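Local coordinates for autoinducer synthesis protein lasI (Pseudomonas aeruginosa, PDB 1RO5) that makes the quorum-sensing signal N-(3-oxododecanoyl)homoserine lactone from a fatty acyl-carrier protein and S-adenosyl-L-methionine, at residues Asp47-Leu52 / Arg70-Thr75; Gly76-Lys81 / Glu92-Pro97; Asn135-Leu140 / Ile178-Lys183; Gly147-Met152 / Val174-Glu179; Ala155-Ser160 / Ile186-Gly191. All blocks are in the same frame, centred on the assembly; numbering follows the deposited sequence.

Interaction 1 of 5, residues Asp47-Leu52 / Arg70-Thr75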
# COMPACT_ATOMS: atom_id res chain seq x y z
N ASP A 47 -2.08 -13.82 4.69
CA ASP A 47 -0.95 -14.32 5.49
C ASP A 47 -1.11 -13.90 6.99
O ASP A 47 -2.16 -13.32 7.43
CB ASP A 47 0.35 -13.79 4.88
CG ASP A 47 0.41 -12.24 4.77
OD1 ASP A 47 -0.33 -11.51 5.53
OD2 ASP A 47 1.30 -11.66 4.09
N GLY A 48 -0.12 -14.15 7.78
CA GLY A 48 -0.25 -13.96 9.21
C GLY A 48 -0.37 -12.46 9.57
O GLY A 48 -0.96 -12.12 10.60
N TYR A 49 0.15 -11.56 8.72
CA TYR A 49 -0.03 -10.12 8.94
C TYR A 49 -1.50 -9.75 8.91
O TYR A 49 -1.88 -8.79 9.50
CB TYR A 49 0.74 -9.30 7.88
CG TYR A 49 2.28 -9.51 7.97
CD1 TYR A 49 2.97 -10.26 7.03
CD2 TYR A 49 3.00 -8.86 8.95
CE1 TYR A 49 4.35 -10.45 7.13
CE2 TYR A 49 4.42 -8.99 9.05
CZ TYR A 49 5.06 -9.80 8.17
OH TYR A 49 6.45 -9.87 8.25
N ASP A 50 -2.34 -10.48 8.17
CA ASP A 50 -3.73 -10.18 8.10
C ASP A 50 -4.41 -10.48 9.46
O ASP A 50 -5.52 -10.06 9.73
CB ASP A 50 -4.41 -10.98 6.89
CG ASP A 50 -3.89 -10.51 5.59
OD1 ASP A 50 -4.04 -9.28 5.24
OD2 ASP A 50 -3.32 -11.24 4.79
N ALA A 51 -3.74 -11.18 10.32
CA ALA A 51 -4.31 -11.55 11.59
C ALA A 51 -3.73 -10.58 12.62
O ALA A 51 -3.99 -10.71 13.86
CB ALA A 51 -3.93 -13.04 11.93
N LEU A 52 -3.01 -9.54 12.16
CA LEU A 52 -2.39 -8.61 13.13
C LEU A 52 -3.03 -7.27 13.10
O LEU A 52 -2.38 -6.23 13.24
CB LEU A 52 -0.92 -8.45 12.85
CG LEU A 52 -0.11 -9.73 13.13
CD1 LEU A 52 1.21 -9.32 12.62
CD2 LEU A 52 -0.07 -9.98 14.54
N ARG A 70 -2.71 -2.68 1.82
CA ARG A 70 -2.78 -3.04 3.23
C ARG A 70 -1.86 -2.06 3.99
O ARG A 70 -0.78 -1.68 3.50
CB ARG A 70 -2.29 -4.49 3.38
CG ARG A 70 -2.19 -4.91 4.85
CD ARG A 70 -1.92 -6.39 5.01
NE ARG A 70 -0.57 -6.89 4.60
CZ ARG A 70 -0.29 -8.23 4.52
NH1 ARG A 70 -1.26 -9.13 4.79
NH2 ARG A 70 0.95 -8.66 4.18
N ILE A 71 -2.25 -1.71 5.20
CA ILE A 71 -1.53 -0.84 6.05
C ILE A 71 -1.35 -1.47 7.40
O ILE A 71 -2.30 -2.01 7.97
CB ILE A 71 -2.35 0.46 6.32
CG1 ILE A 71 -2.48 1.25 5.03
CG2 ILE A 71 -1.57 1.36 7.28
CD1 ILE A 71 -3.77 0.97 4.34
N LEU A 72 -0.11 -1.38 7.94
CA LEU A 72 0.26 -2.04 9.23
C LEU A 72 0.97 -1.01 10.05
O LEU A 72 1.85 -0.24 9.43
CB LEU A 72 1.24 -3.24 9.00
CG LEU A 72 0.56 -4.44 8.37
CD1 LEU A 72 1.65 -5.42 8.09
CD2 LEU A 72 -0.43 -5.04 9.38
N ASP A 73 0.66 -0.95 11.36
CA ASP A 73 1.42 -0.15 12.32
C ASP A 73 2.80 -0.63 12.42
O ASP A 73 3.04 -1.86 12.44
CB ASP A 73 0.81 -0.21 13.76
CG ASP A 73 -0.70 0.19 13.81
OD1 ASP A 73 -1.20 1.07 13.05
OD2 ASP A 73 -1.45 -0.40 14.55
N THR A 74 3.74 0.30 12.61
CA THR A 74 5.14 -0.11 12.77
C THR A 74 5.50 -0.39 14.18
O THR A 74 6.66 -0.79 14.49
CB THR A 74 6.18 0.99 12.27
OG1 THR A 74 5.81 2.24 12.86
CG2 THR A 74 5.98 1.18 10.74
N THR A 75 4.57 -0.05 15.07
CA THR A 75 4.71 -0.52 16.44
C THR A 75 4.40 -2.00 16.61
O THR A 75 4.65 -2.54 17.69
CB THR A 75 3.81 0.27 17.42
OG1 THR A 75 2.47 0.31 16.92
CG2 THR A 75 4.20 1.72 17.48
O HOH W 1 -1.25 -3.25 12.34
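Arg70, reaching out from strand 64-73, meets Asp47 and Asp50 in a salt-bridge network, with Tyr49 packed on its guanidinium; together they tie the short 3-10 segment before strand 55-61 to the central sheet of this GNAT-like alpha-beta-alpha fold. The guanidinium grips Asp47 end-on with two nitrogens. NH2 gives the straighter bond, 3.0 Å to Asp47 OD2 at 173°, on the syn lone pair and in the guanidinium plane. NH1 is 2.7 Å from Asp47 OD1, which is tilted 21° from that plane; the same nitrogen also makes a weak bond to Asp50 OD1. Arginine suits this place: its flat, many-pronged end can serve two carboxylates at once, while NE binds Ser103. Asp50 is held in turn by Tyr56 and Arg26.

Tyr49 CB lies over one face of the guanidinium, toward its rim, 3.7 Å from Arg70 CZ. The ring is carried past the arginine and on to Leu72, whose CD1 meets Tyr49 CD2 at 3.8 Å, and its hydroxyl bonds to Thr83. Leucine suits the place as an apolar branch that packs beside the ring. The backbone of the turn joins in: Asp47 N donates to Asp50 OD2 at 2.9 Å, using the anti lone pair of that oxygen.

Interaction 2 of 5, residues Gly76-Lys81 / Glu92-Pro97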
# COMPACT_ATOMS: atom_id res chain seq x y z
N GLY A 76 3.82 -2.66 15.60
CA GLY A 76 3.61 -4.12 15.63
C GLY A 76 4.47 -4.73 14.51
O GLY A 76 5.35 -4.08 13.97
N PRO A 77 4.32 -6.01 14.22
CA PRO A 77 5.15 -6.62 13.17
C PRO A 77 4.69 -6.12 11.77
O PRO A 77 3.48 -5.89 11.60
CB PRO A 77 4.87 -8.14 13.33
CG PRO A 77 4.26 -8.26 14.71
CD PRO A 77 3.45 -6.99 14.91
N TYR A 78 5.63 -5.92 10.83
CA TYR A 78 5.30 -5.48 9.49
C TYR A 78 6.32 -6.03 8.52
O TYR A 78 7.35 -6.53 8.97
CB TYR A 78 5.11 -3.94 9.44
CG TYR A 78 6.33 -3.13 9.76
CD1 TYR A 78 7.11 -2.63 8.76
CD2 TYR A 78 6.69 -2.90 11.09
CE1 TYR A 78 8.20 -1.88 9.02
CE2 TYR A 78 7.81 -2.13 11.39
CZ TYR A 78 8.52 -1.58 10.30
OH TYR A 78 9.67 -0.84 10.53
N MET A 79 6.01 -6.06 7.21
CA MET A 79 6.76 -6.92 6.27
C MET A 79 8.22 -6.36 6.13
O MET A 79 9.16 -7.14 5.95
CB MET A 79 6.12 -6.94 4.86
CG MET A 79 4.65 -7.39 4.85
SD MET A 79 3.98 -7.81 3.26
CE MET A 79 4.81 -9.57 3.10
N LEU A 80 8.45 -5.05 6.26
CA LEU A 80 9.82 -4.54 5.97
C LEU A 80 10.72 -5.08 7.12
O LEU A 80 11.83 -5.51 6.88
CB LEU A 80 9.89 -3.02 6.02
CG LEU A 80 11.06 -2.25 5.48
CD1 LEU A 80 11.17 -0.80 5.80
CD2 LEU A 80 12.28 -2.95 4.97
N LYS A 81 10.18 -5.07 8.32
CA LYS A 81 10.93 -5.42 9.53
C LYS A 81 11.02 -6.91 9.64
O LYS A 81 12.08 -7.42 10.03
CB LYS A 81 10.27 -4.86 10.79
CG LYS A 81 11.04 -5.13 12.10
CD LYS A 81 10.34 -5.04 13.48
CE LYS A 81 10.27 -3.70 14.14
NZ LYS A 81 8.81 -3.47 14.71
N GLU A 92 18.10 0.65 11.29
CA GLU A 92 17.18 0.17 12.24
C GLU A 92 15.76 0.22 11.59
O GLU A 92 15.45 1.15 10.82
CB GLU A 92 17.25 1.09 13.45
CG GLU A 92 16.21 0.71 14.52
CD GLU A 92 16.45 1.41 15.86
OE1 GLU A 92 16.41 2.70 15.88
OE2 GLU A 92 16.63 0.67 16.87
N ALA A 93 14.90 -0.76 11.91
CA ALA A 93 13.50 -0.79 11.41
C ALA A 93 12.75 0.29 12.15
O ALA A 93 12.75 0.32 13.41
CB ALA A 93 12.91 -2.10 11.72
N PRO A 94 12.04 1.13 11.46
CA PRO A 94 11.27 2.17 12.17
C PRO A 94 10.22 1.52 13.14
O PRO A 94 9.73 0.39 12.84
CB PRO A 94 10.53 2.92 11.04
CG PRO A 94 11.44 2.60 9.78
CD PRO A 94 11.88 1.14 9.99
N CYS A 95 9.84 2.23 14.22
CA CYS A 95 8.87 1.73 15.16
C CYS A 95 8.25 2.93 15.78
O CYS A 95 8.81 3.56 16.66
CB CYS A 95 9.58 0.88 16.21
SG CYS A 95 8.42 0.23 17.47
N SER A 96 7.06 3.30 15.32
CA SER A 96 6.49 4.52 15.80
C SER A 96 5.02 4.51 15.50
O SER A 96 4.58 4.00 14.50
CB SER A 96 7.16 5.77 15.13
OG SER A 96 6.31 6.93 15.26
N PRO A 97 4.27 5.10 16.38
CA PRO A 97 2.86 5.28 16.16
C PRO A 97 2.56 6.31 15.11
O PRO A 97 1.41 6.50 14.77
CB PRO A 97 2.32 5.73 17.54
CG PRO A 97 3.46 5.64 18.49
CD PRO A 97 4.74 5.48 17.74
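The N-terminal turn of helix 79-82, with Tyr78 at its N-cap position, packs against the extended loop that leads into strand 99-107, and Tyr78 meets Pro94 there through a short hydrogen bond. Tyr78 OH donates to Pro94 O over 2.6 Å, lying in the carbonyl plane on a lone pair with a C=O...donor angle of 130°. Tyrosine fits because its long, rigid side chain reaches the loop and ends in a donor. Tyr78 CG sits between the backbone N and the carbonyl carbon (chi1 63°), which turns the ring from the helix start toward the loop.

Proline suits an extended loop, and its nitrogen has no hydrogen to give, so that Pro94 N makes no bond to the nearby hydroxyl; Pro94 CD packs 3.0 Å from Tyr78 OH. In the alpha-beta-alpha sandwich, this loop and helix lie on the connection between the neighbouring antiparallel strands 64-73 and 99-107, and Glu101 of the latter accepts from Met79 N. Three residues on, Lys81 lays its aliphatic part along the small methyl of Ala93, CG to CB 3.6 Å. Lys81 CB also lies over one face of the Tyr78 ring, toward its rim, while the bent end of the chain carries NZ back to a weak bond with Thr74 O.

Interaction 3 of 5, residues Asn135-Leu140 / Ile178-Lys183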
# COMPACT_ATOMS: atom_id res chain seq x y z
N ASN A 135 -4.78 10.77 10.95
CA ASN A 135 -4.54 9.89 12.08
C ASN A 135 -3.14 10.14 12.60
O ASN A 135 -2.58 9.31 13.19
CB ASN A 135 -4.83 8.44 11.72
CG ASN A 135 -6.31 8.14 11.77
OD1 ASN A 135 -6.82 7.86 12.83
ND2 ASN A 135 -7.03 8.23 10.63
N ASP A 136 -2.65 11.36 12.41
CA ASP A 136 -1.34 11.83 12.92
C ASP A 136 -0.13 11.02 12.43
O ASP A 136 0.85 10.80 13.19
CB ASP A 136 -1.34 11.93 14.48
CG ASP A 136 -0.33 12.97 14.97
OD1 ASP A 136 0.84 13.00 14.54
OD2 ASP A 136 -0.60 13.88 15.75
N ILE A 137 -0.18 10.58 11.18
CA ILE A 137 0.96 9.85 10.66
C ILE A 137 1.91 10.77 9.81
O ILE A 137 1.44 11.45 8.87
CB ILE A 137 0.45 8.64 9.83
CG1 ILE A 137 -0.50 7.73 10.64
CG2 ILE A 137 1.66 7.98 9.05
CD1 ILE A 137 0.16 7.00 11.85
N GLN A 138 3.21 10.77 10.05
CA GLN A 138 4.07 11.59 9.20
C GLN A 138 4.78 10.88 8.05
O GLN A 138 5.24 11.56 7.15
CB GLN A 138 5.18 12.28 9.99
CG GLN A 138 5.49 11.65 11.23
CD GLN A 138 4.89 12.47 12.47
OE1 GLN A 138 5.63 12.69 13.43
NE2 GLN A 138 3.56 12.85 12.45
N THR A 139 4.88 9.55 8.12
CA THR A 139 5.66 8.75 7.23
C THR A 139 5.01 7.40 6.91
O THR A 139 4.55 6.66 7.79
CB THR A 139 7.01 8.45 7.88
OG1 THR A 139 7.71 9.63 8.18
CG2 THR A 139 8.01 7.69 6.82
N LEU A 140 5.05 7.06 5.65
CA LEU A 140 4.73 5.73 5.18
C LEU A 140 5.97 4.96 4.71
O LEU A 140 6.83 5.52 3.96
CB LEU A 140 3.76 5.87 4.06
CG LEU A 140 2.42 6.48 4.53
CD1 LEU A 140 1.49 6.51 3.37
CD2 LEU A 140 1.69 5.81 5.71
N ILE A 178 8.16 7.30 2.55
CA ILE A 178 7.41 8.27 1.79
C ILE A 178 7.04 9.26 2.88
O ILE A 178 6.16 8.93 3.70
CB ILE A 178 6.09 7.76 1.29
CG1 ILE A 178 6.18 6.81 0.11
CG2 ILE A 178 5.35 8.87 0.55
CD1 ILE A 178 6.41 5.47 0.41
N GLU A 179 7.67 10.46 2.93
CA GLU A 179 7.33 11.50 3.93
C GLU A 179 6.03 12.14 3.58
O GLU A 179 5.83 12.54 2.42
CB GLU A 179 8.44 12.49 4.01
CG GLU A 179 9.75 11.77 4.37
CD GLU A 179 9.75 11.34 5.81
OE1 GLU A 179 8.86 11.82 6.62
OE2 GLU A 179 10.61 10.51 6.11
N LEU A 180 5.09 12.20 4.50
CA LEU A 180 3.82 12.88 4.10
C LEU A 180 3.87 14.45 4.39
O LEU A 180 2.92 15.04 4.93
CB LEU A 180 2.57 12.22 4.75
CG LEU A 180 2.49 10.66 4.70
CD1 LEU A 180 1.26 10.19 5.40
CD2 LEU A 180 2.41 10.27 3.20
N ASN A 181 5.01 15.07 4.06
CA ASN A 181 5.22 16.47 4.33
C ASN A 181 4.55 17.31 3.21
O ASN A 181 3.68 16.86 2.40
CB ASN A 181 6.74 16.74 4.45
CG ASN A 181 7.49 16.27 3.22
OD1 ASN A 181 6.89 16.16 2.15
ND2 ASN A 181 8.76 15.96 3.36
N ALA A 182 4.99 18.57 3.18
CA ALA A 182 4.47 19.62 2.33
C ALA A 182 4.70 19.27 0.88
O ALA A 182 3.77 19.41 -0.02
CB ALA A 182 5.26 21.02 2.76
N LYS A 183 5.94 18.87 0.59
CA LYS A 183 6.22 18.54 -0.80
C LYS A 183 5.23 17.44 -1.40
O LYS A 183 4.56 17.61 -2.56
CB LYS A 183 7.68 18.18 -0.93
CG LYS A 183 8.01 17.80 -2.35
CD LYS A 183 9.32 17.01 -2.26
CE LYS A 183 9.55 16.20 -3.52
NZ LYS A 183 10.99 16.35 -3.73
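Leu140 and Ile178 face each other as an antiparallel hydrogen-bonded pair, each backbone satisfying the other: Leu140 N donates to Ile178 O at 2.9 Å, and Ile178 N returns a bond of 2.6 Å to Leu140 O. Beyond the strand ends the pairing goes on by one more bond, Leu180 N to Gln138 O at 2.7 Å. Between them, Thr139 and Glu179 form a non-hydrogen-bonded pair and meet through their side chains instead. Thr139 OG1 donates to Glu179 OE1 over 2.9 Å, from above the carboxylate plane (42° out of it). The bend at chi2 (-73°) brings the glutamate carboxylate back beside the threonine, and the two side chains lie side by side, pointing the same way.

These bonds join strands 139-145 and 171-179, neighbours in the mixed sheet of the alpha-beta-alpha sandwich; the backbone of Thr139 is bonded on to Trp100, that of Glu179 to Asp158. Glu179 O also accepts from Thr184 OG1, and Leu180 O from Gln185 NE2.

On the sheet face carrying Leu140 and Ile178 the chemistry turns apolar, as suits a buried face. Leu180 swings in over it, its CD2 3.9 Å from Leu140 CD1, and touches Ser132 and Leu133 of helix 118-133. Leu180 CD1 lies 3.7 Å from Ile137 O.

Interaction 4 of 5, residues Gly147-Met152 / Val174-Glu179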
# COMPACT_ATOMS: atom_id res chain seq x y z
N GLY A 147 10.11 0.14 -10.17
CA GLY A 147 9.04 0.70 -11.04
C GLY A 147 8.16 1.63 -10.24
O GLY A 147 7.91 2.80 -10.62
N VAL A 148 7.61 1.15 -9.13
CA VAL A 148 6.64 1.98 -8.42
C VAL A 148 7.44 3.14 -7.77
O VAL A 148 6.95 4.24 -7.62
CB VAL A 148 5.94 1.16 -7.32
CG1 VAL A 148 5.32 2.05 -6.17
CG2 VAL A 148 5.01 0.15 -7.89
N GLU A 149 8.68 2.86 -7.38
CA GLU A 149 9.50 3.92 -6.80
C GLU A 149 9.58 5.12 -7.79
O GLU A 149 9.28 6.30 -7.41
CB GLU A 149 10.89 3.44 -6.42
CG GLU A 149 11.86 4.62 -6.24
CD GLU A 149 13.24 4.13 -5.92
OE1 GLU A 149 13.59 3.00 -6.38
OE2 GLU A 149 14.01 4.80 -5.17
N LYS A 150 9.87 4.82 -9.06
CA LYS A 150 9.98 5.93 -10.03
C LYS A 150 8.66 6.52 -10.36
O LYS A 150 8.54 7.72 -10.52
CB LYS A 150 10.92 5.68 -11.24
CG LYS A 150 10.69 4.52 -12.11
CD LYS A 150 11.89 4.44 -13.13
CE LYS A 150 13.07 3.53 -12.63
NZ LYS A 150 13.84 2.87 -13.73
N MET A 151 7.62 5.74 -10.28
CA MET A 151 6.34 6.31 -10.58
C MET A 151 6.02 7.42 -9.51
O MET A 151 5.39 8.47 -9.80
CB MET A 151 5.37 5.13 -10.68
CG MET A 151 3.97 5.36 -11.10
SD MET A 151 3.22 6.11 -9.51
CE MET A 151 2.68 4.44 -8.54
N MET A 152 6.60 7.25 -8.32
CA MET A 152 6.29 8.06 -7.19
C MET A 152 7.29 9.18 -7.21
O MET A 152 6.87 10.28 -6.97
CB MET A 152 6.44 7.29 -5.89
CG MET A 152 5.17 6.58 -5.38
SD MET A 152 5.47 5.61 -3.82
CE MET A 152 6.25 4.25 -4.16
N VAL A 174 12.77 -2.59 -3.53
CA VAL A 174 13.45 -1.65 -2.71
C VAL A 174 12.51 -1.29 -1.56
O VAL A 174 11.30 -1.36 -1.73
CB VAL A 174 13.76 -0.38 -3.61
CG1 VAL A 174 12.43 0.16 -4.37
CG2 VAL A 174 14.53 0.71 -2.88
N ALA A 175 13.05 -0.86 -0.40
CA ALA A 175 12.31 -0.29 0.74
C ALA A 175 12.31 1.21 0.62
O ALA A 175 13.39 1.84 0.56
CB ALA A 175 12.99 -0.64 2.10
N LEU A 176 11.11 1.80 0.65
CA LEU A 176 11.00 3.21 0.54
C LEU A 176 10.50 3.87 1.82
O LEU A 176 9.68 3.31 2.52
CB LEU A 176 9.99 3.46 -0.57
CG LEU A 176 10.36 2.96 -1.95
CD1 LEU A 176 9.21 3.38 -2.79
CD2 LEU A 176 11.66 3.56 -2.53
N ARG A 177 10.93 5.10 2.09
CA ARG A 177 10.19 5.98 3.02
C ARG A 177 9.47 7.14 2.35
O ARG A 177 10.08 7.78 1.54
CB ARG A 177 10.97 6.33 4.32
CG ARG A 177 12.18 6.99 4.23
CD ARG A 177 13.23 6.69 5.37
NE ARG A 177 14.59 6.89 4.75
CZ ARG A 177 15.73 6.34 5.17
NH1 ARG A 177 15.69 5.56 6.27
NH2 ARG A 177 16.91 6.59 4.49
N ILE A 178 8.16 7.30 2.55
CA ILE A 178 7.41 8.27 1.79
C ILE A 178 7.04 9.26 2.88
O ILE A 178 6.16 8.93 3.70
CB ILE A 178 6.09 7.76 1.29
CG1 ILE A 178 6.18 6.81 0.11
CG2 ILE A 178 5.35 8.87 0.55
CD1 ILE A 178 6.41 5.47 0.41
N GLU A 179 7.67 10.46 2.93
CA GLU A 179 7.33 11.50 3.93
C GLU A 179 6.03 12.14 3.58
O GLU A 179 5.83 12.54 2.42
CB GLU A 179 8.44 12.49 4.01
CG GLU A 179 9.75 11.77 4.37
CD GLU A 179 9.75 11.34 5.81
OE1 GLU A 179 8.86 11.82 6.62
OE2 GLU A 179 10.61 10.51 6.11
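Within 147-152, Glu149 is the first residue to touch 174-179. Its CG stands anti to the backbone N (chi1 162°) and the rest of the chain is extended, which lays the methylenes over Leu176 before the carboxylate is reached; Glu149 CB is 4.0 Å from both Leu176 methyls. Farther out, Glu149 OE2 lies 3.7 Å from Leu176 CD2, and Glu149 OE1 comes equally close to Val174 CG1, the glutamate crossing the valine at about a right angle. Neither is a hydrogen bond. The carboxylate instead makes a salt bridge to Arg161 of the adjacent strand 158-161, and glutamate suits the spot by combining an aliphatic stem for the apolar strand with a charge for that arginine.

Three residues on, after almost one helical turn, Met152 points to the same strand. It reaches Leu176 tip to tip, with CE only 3.4 Å from Leu176 CD1, tighter than usual for two carbons. The bend at chi3 (-76°) turns that methyl toward the leucine, while Met152 SD lies 4.2 Å from Ile178 CG1. A flexible, unbranched methionine can thus touch two branched residues at once, and it also meets Leu157 beyond the helix.

Helix and strand axes pass 9.8 Å apart at 26°, nearly parallel: the helix-on-sheet layering of an alpha-beta-alpha sandwich, in which Val174 and Leu176 point at the helix and the end of Ile178 joins them.

Interaction 5 of 5, residues Ala155-Ser160 / Ile186-Gly191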
# COMPACT_ATOMS: atom_id res chain seq x y z
N ALA A 155 5.81 11.57 -9.71
CA ALA A 155 4.58 12.27 -9.40
C ALA A 155 4.86 13.44 -8.39
O ALA A 155 3.91 14.14 -8.00
CB ALA A 155 3.58 11.33 -8.83
N GLY A 156 6.12 13.62 -8.00
CA GLY A 156 6.49 14.65 -7.07
C GLY A 156 6.68 14.31 -5.59
O GLY A 156 7.16 15.19 -4.83
N LEU A 157 6.39 13.07 -5.16
CA LEU A 157 6.35 12.76 -3.74
C LEU A 157 7.72 12.86 -3.19
O LEU A 157 8.72 12.81 -3.91
CB LEU A 157 5.80 11.36 -3.46
CG LEU A 157 4.31 11.26 -3.53
CD1 LEU A 157 3.71 12.02 -4.63
CD2 LEU A 157 3.88 9.84 -3.68
N ASP A 158 7.81 12.97 -1.87
CA ASP A 158 9.10 13.04 -1.32
C ASP A 158 9.39 11.60 -0.85
O ASP A 158 8.80 11.15 0.13
CB ASP A 158 9.06 14.09 -0.22
CG ASP A 158 10.32 14.14 0.57
OD1 ASP A 158 11.21 13.38 0.25
OD2 ASP A 158 10.54 14.87 1.56
N VAL A 159 10.31 10.90 -1.51
CA VAL A 159 10.47 9.46 -1.42
C VAL A 159 11.91 9.18 -1.41
O VAL A 159 12.69 9.71 -2.25
CB VAL A 159 9.92 8.83 -2.68
CG1 VAL A 159 9.86 7.34 -2.53
CG2 VAL A 159 8.52 9.19 -2.74
N SER A 160 12.34 8.37 -0.45
CA SER A 160 13.75 8.11 -0.36
C SER A 160 13.80 6.62 -0.05
O SER A 160 12.77 6.07 0.28
CB SER A 160 14.39 8.98 0.70
OG SER A 160 14.38 8.37 1.99
N ILE A 186 1.67 18.75 -1.60
CA ILE A 186 1.46 19.67 -2.73
C ILE A 186 1.37 18.84 -4.04
O ILE A 186 0.47 19.04 -4.86
CB ILE A 186 2.54 20.76 -2.82
CG1 ILE A 186 2.53 21.71 -1.58
CG2 ILE A 186 2.22 21.59 -4.06
CD1 ILE A 186 3.94 22.43 -1.27
N ALA A 187 2.29 17.88 -4.20
CA ALA A 187 2.25 16.90 -5.29
C ALA A 187 0.95 16.24 -5.39
O ALA A 187 0.43 16.13 -6.45
CB ALA A 187 3.39 15.81 -5.09
N LEU A 188 0.42 15.75 -4.28
CA LEU A 188 -0.91 15.11 -4.31
C LEU A 188 -2.16 15.95 -4.49
O LEU A 188 -3.15 15.48 -5.09
CB LEU A 188 -1.13 14.26 -3.01
CG LEU A 188 -0.21 13.05 -2.80
CD1 LEU A 188 -0.49 12.44 -1.56
CD2 LEU A 188 -0.26 12.04 -4.02
N TYR A 189 -2.18 17.13 -3.87
CA TYR A 189 -3.43 17.91 -3.77
C TYR A 189 -3.40 19.28 -4.44
O TYR A 189 -4.44 19.89 -4.60
CB TYR A 189 -3.81 18.10 -2.34
CG TYR A 189 -3.79 16.86 -1.57
CD1 TYR A 189 -2.80 16.61 -0.63
CD2 TYR A 189 -4.79 15.91 -1.75
CE1 TYR A 189 -2.80 15.44 0.10
CE2 TYR A 189 -4.79 14.75 -1.03
CZ TYR A 189 -3.82 14.49 -0.10
OH TYR A 189 -3.89 13.27 0.60
N GLY A 190 -2.21 19.75 -4.80
CA GLY A 190 -2.07 21.04 -5.42
C GLY A 190 -1.70 22.00 -4.31
O GLY A 190 -1.18 23.08 -4.59
N GLY A 191 -1.94 21.64 -3.03
CA GLY A 191 -1.34 22.41 -1.94
C GLY A 191 -1.24 21.65 -0.63
O GLY A 191 -1.28 20.40 -0.65
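Leu157 turns its CG anti to the carbonyl carbon (chi1 -79°), and Leu188 does the same (chi1 -65°), a pair of rotations that brings their side chains together at about a right angle. The meeting atoms are Leu157 CD1 and Leu188 CD2, 4.0 Å apart. The same CD1 also rests 3.8 Å from Ala187 CB, a single methyl thus bridging two successive residues of helix 182-189. Leucine is apt on both sides, since its forked end can reach the partner although the CB does not point straight at it.

Ala187 comes in closest to the chain before Leu157. Its CB lies 3.4 Å from Ala155 O and 3.7 Å from Gly156 C, so the small methyl is pressed against bare backbone. Two things explain why residue 156 is glycine: its positive phi (98°), which ends helix 146-154 in a Schellman motif, and the Ala187 methyl, which lies too near for a CB at this position. Alanine answers it from the helix by being small enough to let the backbones draw to 5.1 Å between Gly156 CA and Ala187 CA.

The contact lies where helix 146-154 hands over to strand 158-161, with helix 182-189 lying against the turn. Leu188 continues inward to Met125 and Ala129 of helix 118-133, Leu157 also touches Thr184, and Asp158 pairs through its backbone with Glu179 of strand 171-179.

Overall arrangement
Interactions 3 and 4 are the buried contacts, and both use strand 171-179: interaction 3 bonds it edge to edge to strand 139-145, while interaction 4 packs helix 146-154 on it without a hydrogen bond. Interaction 5, about 10 Å from interaction 3 between centres, shares helix 182-189 with it, is partly buried at a helix end and has no hydrogen bond, only methyl packing on side chains and backbone. Interactions 1 and 2, also partly buried, combine polar links with apolar packing, a charge network in one and a tyrosine hydroxyl bond in the other; they touch, among other places, at Thr74 and Ser96. Interactions 1 and 5 lie on opposite sides of the chain's centre, about 26 Å apart between centres.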